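Glycosyl hydrolase family 2, TIM barrel domain protein (Parabacteroides merdae ATCC 43184, PDB 6DXU) probably hydrolyses beta-glucuronides, removing terminal glucuronic acid from conjugates in the human gut as a family 2 glycoside hydrolase. Local coordinates at residues 333-337 against 338-342; 341-344 against 345-349. All blocks are in the same frame, centred on the assembly; numbering follows the deposited sequence.

Contact 1: 333-337 against 338-342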
loop_
_atom_site.group_PDB
_atom_site.type_symbol
_atom_site.label_atom_id
_atom_site.label_comp_id
_atom_site.label_asym_id
_atom_site.label_seq_id
_atom_site.Cartn_x
_atom_site.Cartn_y
_atom_site.Cartn_z
ATOM N N HIS D 333 -15.243 32.270 17.814
ATOM C CA HIS D 333 -15.162 31.297 16.737
ATOM C C HIS D 333 -15.041 32.031 15.403
ATOM O O HIS D 333 -15.491 33.176 15.256
ATOM C CB HIS D 333 -16.397 30.387 16.726
ATOM C CG HIS D 333 -16.241 29.143 17.546
ATOM N ND1 HIS D 333 -15.320 28.162 17.242
ATOM C CD2 HIS D 333 -16.897 28.715 18.651
ATOM C CE1 HIS D 333 -15.417 27.184 18.127
ATOM N NE2 HIS D 333 -16.365 27.496 18.993
ATOM N N GLU D 334 -14.404 31.377 14.435
ATOM C CA GLU D 334 -14.398 31.884 13.065
ATOM C C GLU D 334 -15.715 31.464 12.441
ATOM O O GLU D 334 -15.844 30.378 11.869
ATOM C CB GLU D 334 -13.209 31.358 12.274
ATOM C CG GLU D 334 -11.884 31.861 12.774
ATOM C CD GLU D 334 -10.739 31.518 11.829
ATOM O OE1 GLU D 334 -9.656 32.101 11.985
ATOM O OE2 GLU D 334 -10.937 30.709 10.899
ATOM N N ASP D 335 -16.710 32.333 12.574
ATOM C CA ASP D 335 -18.070 32.052 12.127
ATOM C C ASP D 335 -18.814 33.374 12.068
ATOM O O ASP D 335 -18.624 34.218 12.945
ATOM C CB ASP D 335 -18.769 31.079 13.085
ATOM C CG ASP D 335 -20.180 30.731 12.651
ATOM O OD1 ASP D 335 -20.355 30.280 11.499
ATOM O OD2 ASP D 335 -21.108 30.859 13.483
ATOM N N HIS D 336 -19.619 33.571 11.017
ATOM C CA HIS D 336 -20.338 34.835 10.874
ATOM C C HIS D 336 -21.604 34.648 10.039
ATOM O O HIS D 336 -21.717 33.722 9.227
ATOM C CB HIS D 336 -19.454 35.922 10.246
ATOM C CG HIS D 336 -20.027 37.305 10.370
ATOM N ND1 HIS D 336 -19.990 38.017 11.549
ATOM C CD2 HIS D 336 -20.668 38.094 9.474
ATOM C CE1 HIS D 336 -20.580 39.189 11.375
ATOM N NE2 HIS D 336 -21.002 39.262 10.124
ATOM N N ALA D 337 -22.569 35.534 10.268
ATOM C CA ALA D 337 -23.831 35.477 9.551
ATOM C C ALA D 337 -23.599 35.503 8.043
ATOM O O ALA D 337 -22.806 36.302 7.533
ATOM C CB ALA D 337 -24.718 36.659 9.975
ATOM N N GLY D 338 -24.275 34.603 7.338
ATOM C CA GLY D 338 -24.253 34.572 5.894
ATOM C C GLY D 338 -23.073 33.863 5.252
ATOM O O GLY D 338 -23.168 33.496 4.077
ATOM N N VAL D 339 -21.974 33.643 5.976
ATOM C CA VAL D 339 -20.733 33.175 5.362
ATOM C C VAL D 339 -20.095 32.016 6.121
ATOM O O VAL D 339 -19.117 31.434 5.646
ATOM C CB VAL D 339 -19.722 34.334 5.239
ATOM C CG1 VAL D 339 -20.283 35.449 4.387
ATOM C CG2 VAL D 339 -19.310 34.839 6.618
ATOM N N ALA D 340 -20.626 31.674 7.297
ATOM C CA ALA D 340 -20.033 30.618 8.150
ATOM C C ALA D 340 -18.574 30.996 8.393
ATOM O O ALA D 340 -18.292 32.152 8.758
ATOM C CB ALA D 340 -20.248 29.230 7.525
ATOM N N GLN D 341 -17.610 30.092 8.171
ATOM C CA GLN D 341 -16.226 30.402 8.518
ATOM C C GLN D 341 -15.579 31.404 7.561
ATOM O O GLN D 341 -14.518 31.949 7.888
ATOM C CB GLN D 341 -15.385 29.109 8.578
ATOM C CG GLN D 341 -13.977 29.351 9.166
ATOM C CD GLN D 341 -13.411 28.126 9.862
ATOM O OE1 GLN D 341 -14.029 27.058 9.877
ATOM N NE2 GLN D 341 -12.227 28.275 10.442
ATOM N N ALA D 342 -16.195 31.691 6.409
ATOM C CA ALA D 342 -15.564 32.500 5.357
ATOM C C ALA D 342 -15.663 34.013 5.621
ATOM O O ALA D 342 -16.211 34.785 4.828
ATOM C CB ALA D 342 -16.189 32.142 4.015
#

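Contact 2: 341-344 against 345-349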
loop_
_atom_site.group_PDB
_atom_site.type_symbol
_atom_site.label_atom_id
_atom_site.label_comp_id
_atom_site.label_asym_id
_atom_site.label_seq_id
_atom_site.Cartn_x
_atom_site.Cartn_y
_atom_site.Cartn_z
ATOM N N GLN D 341 -17.610 30.092 8.171
ATOM C CA GLN D 341 -16.226 30.402 8.518
ATOM C C GLN D 341 -15.579 31.404 7.561
ATOM O O GLN D 341 -14.518 31.949 7.888
ATOM C CB GLN D 341 -15.385 29.109 8.578
ATOM C CG GLN D 341 -13.977 29.351 9.166
ATOM C CD GLN D 341 -13.411 28.126 9.862
ATOM O OE1 GLN D 341 -14.029 27.058 9.877
ATOM N NE2 GLN D 341 -12.227 28.275 10.442
ATOM N N ALA D 342 -16.195 31.691 6.409
ATOM C CA ALA D 342 -15.564 32.500 5.357
ATOM C C ALA D 342 -15.663 34.013 5.621
ATOM O O ALA D 342 -16.211 34.785 4.828
ATOM C CB ALA D 342 -16.189 32.142 4.015
ATOM N N MET D 343 -15.079 34.447 6.735
ATOM C CA MET D 343 -15.043 35.880 7.054
ATOM C C MET D 343 -13.961 36.597 6.257
ATOM O O MET D 343 -12.880 36.050 6.018
ATOM C CB MET D 343 -14.802 36.089 8.544
ATOM C CG MET D 343 -15.926 35.526 9.409
ATOM S SD MET D 343 -15.692 35.854 11.167
ATOM C CE MET D 343 -15.953 37.634 11.225
ATOM N N THR D 344 -14.251 37.833 5.853
ATOM C CA THR D 344 -13.283 38.651 5.146
ATOM C C THR D 344 -12.427 39.435 6.140
ATOM O O THR D 344 -12.740 39.542 7.325
ATOM C CB THR D 344 -13.972 39.630 4.205
ATOM O OG1 THR D 344 -14.733 40.560 4.985
ATOM C CG2 THR D 344 -14.871 38.882 3.203
ATOM N N GLU D 345 -11.340 40.012 5.633
ATOM C CA GLU D 345 -10.496 40.836 6.497
ATOM C C GLU D 345 -11.288 41.990 7.117
ATOM O O GLU D 345 -11.129 42.295 8.302
ATOM C CB GLU D 345 -9.297 41.381 5.722
ATOM C CG GLU D 345 -8.477 42.343 6.585
ATOM C CD GLU D 345 -7.172 42.782 5.961
ATOM O OE1 GLU D 345 -6.925 42.451 4.792
ATOM O OE2 GLU D 345 -6.379 43.451 6.661
ATOM N N ASP D 346 -12.153 42.633 6.334
ATOM C CA ASP D 346 -12.931 43.748 6.872
ATOM C C ASP D 346 -13.852 43.291 7.997
ATOM O O ASP D 346 -14.021 44.000 8.997
ATOM C CB ASP D 346 -13.739 44.415 5.764
ATOM C CG ASP D 346 -12.880 45.280 4.866
ATOM O OD1 ASP D 346 -11.754 45.629 5.272
ATOM O OD2 ASP D 346 -13.336 45.610 3.754
ATOM N N MET D 347 -14.461 42.111 7.856
ATOM C CA MET D 347 -15.304 41.603 8.934
ATOM C C MET D 347 -14.484 41.337 10.196
ATOM O O MET D 347 -14.925 41.637 11.310
ATOM C CB MET D 347 -16.002 40.322 8.498
ATOM C CG MET D 347 -16.990 40.485 7.368
ATOM S SD MET D 347 -17.550 38.830 6.922
ATOM C CE MET D 347 -18.575 39.202 5.510
ATOM N N MET D 348 -13.299 40.746 10.040
ATOM C CA MET D 348 -12.445 40.491 11.199
ATOM C C MET D 348 -12.018 41.787 11.888
ATOM O O MET D 348 -12.014 41.866 13.124
ATOM C CB MET D 348 -11.213 39.692 10.773
ATOM C CG MET D 348 -11.541 38.307 10.198
ATOM S SD MET D 348 -9.987 37.489 9.775
ATOM C CE MET D 348 -10.469 36.407 8.426
ATOM N N ARG D 349 -11.622 42.802 11.116
ATOM C CA ARG D 349 -11.228 44.076 11.734
ATOM C C ARG D 349 -12.383 44.675 12.534
ATOM O O ARG D 349 -12.191 45.167 13.656
ATOM C CB ARG D 349 -10.768 45.077 10.668
ATOM C CG ARG D 349 -9.562 44.646 9.865
ATOM C CD ARG D 349 -8.993 45.764 8.983
ATOM N NE ARG D 349 -7.951 46.482 9.717
ATOM C CZ ARG D 349 -6.721 45.996 9.897
ATOM N NH1 ARG D 349 -6.386 44.807 9.382
ATOM N NH2 ARG D 349 -5.824 46.689 10.588
#

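Contact 1: 333-337 against 338-342
The carboxylate of Glu334 and the amide of Gln341 stand almost perpendicular, their planes 80° apart, and one hydrogen bond joins them: Gln341 NE2 donates to Glu334 OE2 at 2.8 Å, nearly straight. Glu334 OE2 lies close to the plane of the Gln341 amide, whereas that oxygen is met on its anti side, 24° out of the carboxylate plane. Gln341 reaches this point because its CG is anti to the backbone N (chi1 -171°) and the chain runs on extended, laying CG 3.4 Å from the backbone O of Glu334. The same carboxylate also pairs with Arg192 through OE2 and accepts a hydrogen bond from the backbone N of Ser371 on OE1, so three partners fix its rotation. The ring of His336 meets that of Phe619 obliquely, and its ND1 is hydrogen-bonded to Lys594 NZ. Nearer the bend, Val339 N donates to His336 O over 3.3 Å, and Val339 CG2 packs against His336 CB at 3.8 Å. Gly338, with its positive phi, carries the chain round between them, and a type II' turn from Val339 to Ala342 follows. Asp335 OD1 lies 3.4 Å from Ala340 CA while bonding to Tyr187; its OD2 forms a salt bridge with Arg617. This buried reversal of the chain occupies the loop between strand 323-331 of the TIM barrel and helix 345-357.

Contact 2: 341-344 against 345-349
Thr344 OG1 accepts a hydrogen bond from the backbone N of Met347 at 3.3 Å, a nearly straight N-cap bond that satisfies one of the amides left without an acceptor at the start of a helix. The hydroxyl can do so because chi1 of 65° sets OG1 between the backbone N and the carbonyl carbon. In the reciprocal half of this capping box a sulfur replaces the usual oxygen: Thr344 N points at Met347 SD, 3.6 Å away, in a weak bond. The first regular helical bond follows, from Met348 N to Thr344 O at 3.0 Å. Met343 and Met348 pack beside the cap. The chain of Met343 bends at chi3 (70°) and brings its CE to 3.8 Å from Met347 CB, the two side chains crossing at a slant, while Met348 CE rests 3.4 Å from Met343 O. Across the first turn, Arg349 NH1 forms a salt bridge to Glu345 OE2, 3.0 Å apart; Glu345 OE1 is held by Arg32, and the backbone N of Glu345 by Tyr193. The capped end opens helix 345-357 of the TIM barrel, where Glu345, Met348 and Arg349 lean on helix 372-381.

From the N terminus, the chain leaves strand 323-331 and enters contact 1, where residues 333-337 fold back against 338-342 and close a short loop. The two contacts are consecutive, sharing Gln341 and Ala342: contact 2 begins where contact 1 ends and turns the last loop residues into helix 345-357. Neither encloses the other, yet they touch, with centres about 8 Å apart. Met343 CG packs 3.6 Å from His336 CB, and the thioether of Met347 comes near the ring of His336 and the side chain of Val339. Together they form the strand-to-helix connection of one beta-alpha unit of the TIM barrel, illustrating how successive local contacts can shape an extended loop.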